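Local atomic coordinates of penicillin-binding protein 1A (Mycobacterium tuberculosis, PDB entry 5CXW), a protein that builds and cross-links cell-wall peptidoglycan, its penicillin-sensitive transpeptidase domain, the part modelled here, joining the peptide side chains of the glycan strands. Residues Lys1-Arg13 with Tyr77-Gln90. Sequence-based numbering, arbitrary orientation. Where two conformers were deposited one is given.
Sequences KGPNGLIERQVTR and YYGGDNANGFDFAQ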
# COMPACT_ATOMS: atom_id res chain seq x y z
N LYS A 1 -12.63 23.74 -3.55
CA LYS A 1 -11.60 23.68 -2.46
C LYS A 1 -11.12 22.23 -2.25
O LYS A 1 -9.91 21.96 -2.26
CB LYS A 1 -12.18 24.31 -1.17
CG LYS A 1 -11.31 24.23 0.06
CD LYS A 1 -9.98 24.90 -0.10
CE LYS A 1 -9.19 24.70 1.18
NZ LYS A 1 -8.32 25.87 1.42
N GLY A 2 -12.09 21.33 -2.00
CA GLY A 2 -11.94 19.87 -2.18
C GLY A 2 -10.69 19.10 -1.73
O GLY A 2 -10.23 19.25 -0.58
N PRO A 3 -10.18 18.20 -2.61
CA PRO A 3 -9.01 17.36 -2.22
C PRO A 3 -7.77 18.15 -1.73
O PRO A 3 -7.05 17.72 -0.82
CB PRO A 3 -8.70 16.58 -3.52
CG PRO A 3 -10.01 16.48 -4.22
CD PRO A 3 -10.77 17.75 -3.89
N ASN A 4 -7.54 19.34 -2.31
CA ASN A 4 -6.44 20.19 -1.83
C ASN A 4 -6.59 20.64 -0.37
O ASN A 4 -5.57 20.85 0.31
CB ASN A 4 -6.24 21.39 -2.73
CG ASN A 4 -5.70 21.00 -4.08
OD1 ASN A 4 -4.66 20.33 -4.20
ND2 ASN A 4 -6.42 21.41 -5.13
N GLY A 5 -7.82 20.75 0.14
CA GLY A 5 -8.02 21.01 1.58
C GLY A 5 -7.41 19.94 2.51
O GLY A 5 -6.90 20.24 3.60
N LEU A 6 -7.55 18.68 2.11
CA LEU A 6 -7.02 17.57 2.90
C LEU A 6 -5.51 17.58 2.76
O LEU A 6 -4.81 17.27 3.72
CB LEU A 6 -7.63 16.21 2.45
CG LEU A 6 -9.13 16.09 2.66
CD1 LEU A 6 -9.63 14.74 2.12
CD2 LEU A 6 -9.51 16.34 4.12
N ILE A 7 -4.99 17.95 1.59
CA ILE A 7 -3.54 18.08 1.43
C ILE A 7 -3.07 19.20 2.37
O ILE A 7 -2.08 19.06 3.08
CB ILE A 7 -3.13 18.37 0.01
CG1 ILE A 7 -3.40 17.15 -0.90
CG2 ILE A 7 -1.66 18.81 -0.03
CD1 ILE A 7 -3.32 17.41 -2.40
N GLU A 8 -3.79 20.32 2.37
CA GLU A 8 -3.37 21.47 3.23
C GLU A 8 -3.31 21.08 4.70
O GLU A 8 -2.42 21.51 5.43
CB GLU A 8 -4.35 22.67 3.05
CG GLU A 8 -4.26 23.34 1.69
CD GLU A 8 -5.51 24.22 1.31
OE1 GLU A 8 -6.32 24.66 2.21
OE2 GLU A 8 -5.72 24.50 0.08
N ARG A 9 -4.29 20.30 5.14
CA ARG A 9 -4.33 19.83 6.50
C ARG A 9 -3.08 19.01 6.85
O ARG A 9 -2.53 19.13 7.93
CB ARG A 9 -5.62 19.03 6.81
CG ARG A 9 -6.81 19.95 7.13
CD ARG A 9 -8.20 19.36 6.90
NE ARG A 9 -8.50 18.11 7.62
CZ ARG A 9 -9.67 17.45 7.58
NH1 ARG A 9 -9.84 16.31 8.26
NH2 ARG A 9 -10.70 17.91 6.85
N GLN A 10 -2.63 18.19 5.92
CA GLN A 10 -1.39 17.44 6.15
C GLN A 10 -0.14 18.29 6.11
O GLN A 10 0.80 18.08 6.86
CB GLN A 10 -1.26 16.30 5.14
CG GLN A 10 -2.28 15.18 5.28
CD GLN A 10 -2.24 14.61 6.67
OE1 GLN A 10 -1.20 14.25 7.15
NE2 GLN A 10 -3.37 14.61 7.34
N VAL A 11 -0.12 19.30 5.25
CA VAL A 11 0.98 20.23 5.22
C VAL A 11 1.08 21.01 6.54
O VAL A 11 2.16 21.17 7.09
CB VAL A 11 0.85 21.20 4.01
CG1 VAL A 11 1.89 22.35 4.08
CG2 VAL A 11 1.01 20.48 2.69
N THR A 12 -0.05 21.52 7.04
CA THR A 12 -0.08 22.21 8.31
C THR A 12 0.42 21.35 9.44
O THR A 12 1.27 21.79 10.23
CB THR A 12 -1.48 22.66 8.66
OG1 THR A 12 -1.90 23.57 7.66
CG2 THR A 12 -1.53 23.35 10.02
N ARG A 13 -0.05 20.12 9.50
CA ARG A 13 0.37 19.19 10.53
C ARG A 13 1.89 19.03 10.48
O ARG A 13 2.55 19.06 11.51
CB ARG A 13 -0.31 17.83 10.30
CG ARG A 13 -0.29 16.84 11.46
CD ARG A 13 -0.47 15.36 10.98
NE ARG A 13 0.88 14.87 10.77
CZ ARG A 13 1.60 14.90 9.63
NH1 ARG A 13 1.12 15.26 8.40
NH2 ARG A 13 2.86 14.51 9.73
N TYR A 77 -2.20 12.77 -3.58
CA TYR A 77 -2.90 12.51 -2.31
C TYR A 77 -4.36 12.91 -2.46
O TYR A 77 -4.70 14.12 -2.58
CB TYR A 77 -2.25 13.34 -1.18
CG TYR A 77 -2.73 13.03 0.22
CD1 TYR A 77 -2.14 12.03 0.96
CD2 TYR A 77 -3.80 13.74 0.80
CE1 TYR A 77 -2.54 11.74 2.25
CE2 TYR A 77 -4.21 13.47 2.08
CZ TYR A 77 -3.56 12.46 2.80
OH TYR A 77 -3.97 12.22 4.05
N TYR A 78 -5.22 11.88 -2.50
CA TYR A 78 -6.62 12.03 -2.55
C TYR A 78 -7.18 11.33 -1.32
O TYR A 78 -7.14 10.08 -1.24
CB TYR A 78 -7.18 11.42 -3.84
CG TYR A 78 -8.71 11.57 -3.89
CD1 TYR A 78 -9.32 12.73 -4.37
CD2 TYR A 78 -9.53 10.59 -3.37
CE1 TYR A 78 -10.72 12.86 -4.37
CE2 TYR A 78 -10.89 10.70 -3.36
CZ TYR A 78 -11.48 11.84 -3.85
OH TYR A 78 -12.87 11.91 -3.81
N GLY A 79 -7.72 12.08 -0.38
CA GLY A 79 -8.42 11.46 0.77
C GLY A 79 -9.92 11.64 0.78
O GLY A 79 -10.59 11.20 1.71
N GLY A 80 -10.46 12.30 -0.24
CA GLY A 80 -11.86 12.66 -0.25
C GLY A 80 -12.05 13.98 -0.97
O GLY A 80 -11.10 14.71 -1.25
N ASP A 81 -13.30 14.30 -1.29
CA ASP A 81 -13.59 15.56 -1.99
C ASP A 81 -14.08 16.68 -1.08
O ASP A 81 -14.44 17.74 -1.58
CB ASP A 81 -14.61 15.35 -3.12
CG ASP A 81 -13.94 14.95 -4.44
OD1 ASP A 81 -13.39 15.83 -5.16
OD2 ASP A 81 -14.00 13.74 -4.74
N ASN A 82 -14.07 16.47 0.24
CA ASN A 82 -14.52 17.51 1.19
C ASN A 82 -13.29 17.98 1.98
O ASN A 82 -12.76 17.25 2.81
CB ASN A 82 -15.65 16.94 2.08
CG ASN A 82 -16.41 18.02 2.87
OD1 ASN A 82 -15.95 19.16 3.02
ND2 ASN A 82 -17.59 17.65 3.39
N ALA A 83 -12.84 19.22 1.69
CA ALA A 83 -11.76 19.90 2.44
C ALA A 83 -11.91 19.88 3.96
O ALA A 83 -10.92 19.85 4.69
CB ALA A 83 -11.68 21.35 1.98
N ASN A 84 -13.17 19.97 4.40
CA ASN A 84 -13.59 20.01 5.80
C ASN A 84 -14.17 18.67 6.31
O ASN A 84 -14.79 18.63 7.38
CB ASN A 84 -14.66 21.11 5.97
CG ASN A 84 -14.06 22.50 6.11
OD1 ASN A 84 -13.91 23.24 5.13
ND2 ASN A 84 -13.73 22.87 7.35
N GLY A 85 -13.99 17.60 5.56
CA GLY A 85 -14.58 16.33 5.89
C GLY A 85 -13.45 15.33 6.19
O GLY A 85 -12.31 15.65 6.49
N PHE A 86 -13.83 14.08 6.14
CA PHE A 86 -13.02 12.99 6.65
C PHE A 86 -11.95 12.70 5.63
O PHE A 86 -12.20 12.87 4.44
CB PHE A 86 -13.95 11.84 6.83
CG PHE A 86 -13.35 10.69 7.54
CD1 PHE A 86 -13.26 10.67 8.93
CD2 PHE A 86 -12.89 9.61 6.83
CE1 PHE A 86 -12.69 9.59 9.59
CE2 PHE A 86 -12.36 8.51 7.48
CZ PHE A 86 -12.24 8.51 8.86
N ASP A 87 -10.75 12.36 6.11
CA ASP A 87 -9.61 12.04 5.23
C ASP A 87 -9.46 10.51 5.21
O ASP A 87 -8.91 9.90 6.13
CB ASP A 87 -8.32 12.72 5.69
CG ASP A 87 -7.13 12.50 4.70
OD1 ASP A 87 -7.17 11.53 3.89
OD2 ASP A 87 -6.12 13.23 4.82
N PHE A 88 -9.97 9.89 4.16
CA PHE A 88 -9.87 8.41 4.01
C PHE A 88 -8.48 7.85 3.74
O PHE A 88 -8.30 6.63 3.85
CB PHE A 88 -10.82 7.85 2.97
CG PHE A 88 -12.19 7.66 3.51
CD1 PHE A 88 -12.45 6.57 4.32
CD2 PHE A 88 -13.12 8.65 3.37
CE1 PHE A 88 -13.72 6.40 4.90
CE2 PHE A 88 -14.40 8.50 3.93
CZ PHE A 88 -14.67 7.36 4.68
N ALA A 89 -7.53 8.72 3.38
CA ALA A 89 -6.13 8.33 3.25
C ALA A 89 -5.42 8.18 4.60
O ALA A 89 -4.30 7.66 4.64
CB ALA A 89 -5.35 9.32 2.38
N GLN A 90 -6.06 8.65 5.66
CA GLN A 90 -5.59 8.58 7.01
C GLN A 90 -6.36 7.63 7.90
O GLN A 90 -5.93 7.38 9.05
CB GLN A 90 -5.62 9.98 7.65
CG GLN A 90 -4.68 10.97 7.00
CD GLN A 90 -3.20 10.67 7.24
OE1 GLN A 90 -2.82 10.14 8.30
NE2 GLN A 90 -2.36 11.01 6.28
O HOH W 1 -14.09 21.37 -0.32
O HOH W 2 -6.82 14.91 -0.83
O HOH W 3 -5.82 15.62 5.81
O HOH W 4 0.53 11.32 6.95
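Leu-6, Arg-9 and Gln-10 of helix 2-19, the first helix of this construct, pack against the loop that follows edge strand 74-78 in the five-stranded antiparallel sheet of the transpeptidase domain, away from the penicillin pocket. Leu-6 points into the loop and its two methyls split: CD1 lies 3.4 Å from Gly-79 C, while CD2 sits among the carbonyl oxygens of Asn-82, Ala-83 and Gly-85. The same CD2 lies under one face of the Arg-9 guanidinium, offset toward its rim. A bend at chi3 (57°) turns the Arg-9 head to the type I turn Asn-82 to Gly-85, where NH2 donates twice. Its bond to Gly-85 O (2.8 Å) uses a lone pair in the carbonyl plane; the one to Ala-83 O (2.9 Å) comes from above that carbonyl's plane, 41° out of it. NH1 adds a weak bond to Gly-85 O. Beside the strand, Ile-7 CG1 packs 3.8 Å from Tyr-77 CD2, the two side chains running past each other in opposite directions, and Phe-232 meets the Tyr-77 ring edge-to-face. Gln-10 crosses that tyrosine at about a right angle, CG near OH, and its amide stacks almost parallel (5°) on that of Gln-90, which comes from the opposite direction. Gln-90 NE2 donates to Tyr-77 OH in its own amide plane (3.0 Å), and Asp-87 OD2 meets the Tyr-77 ring at its edge, in plane. One water closes the network, donating to Leu-6 O (2.8 Å) and Asp-87 OD2 while accepting from Gln-10 NE2 at 3.1 Å.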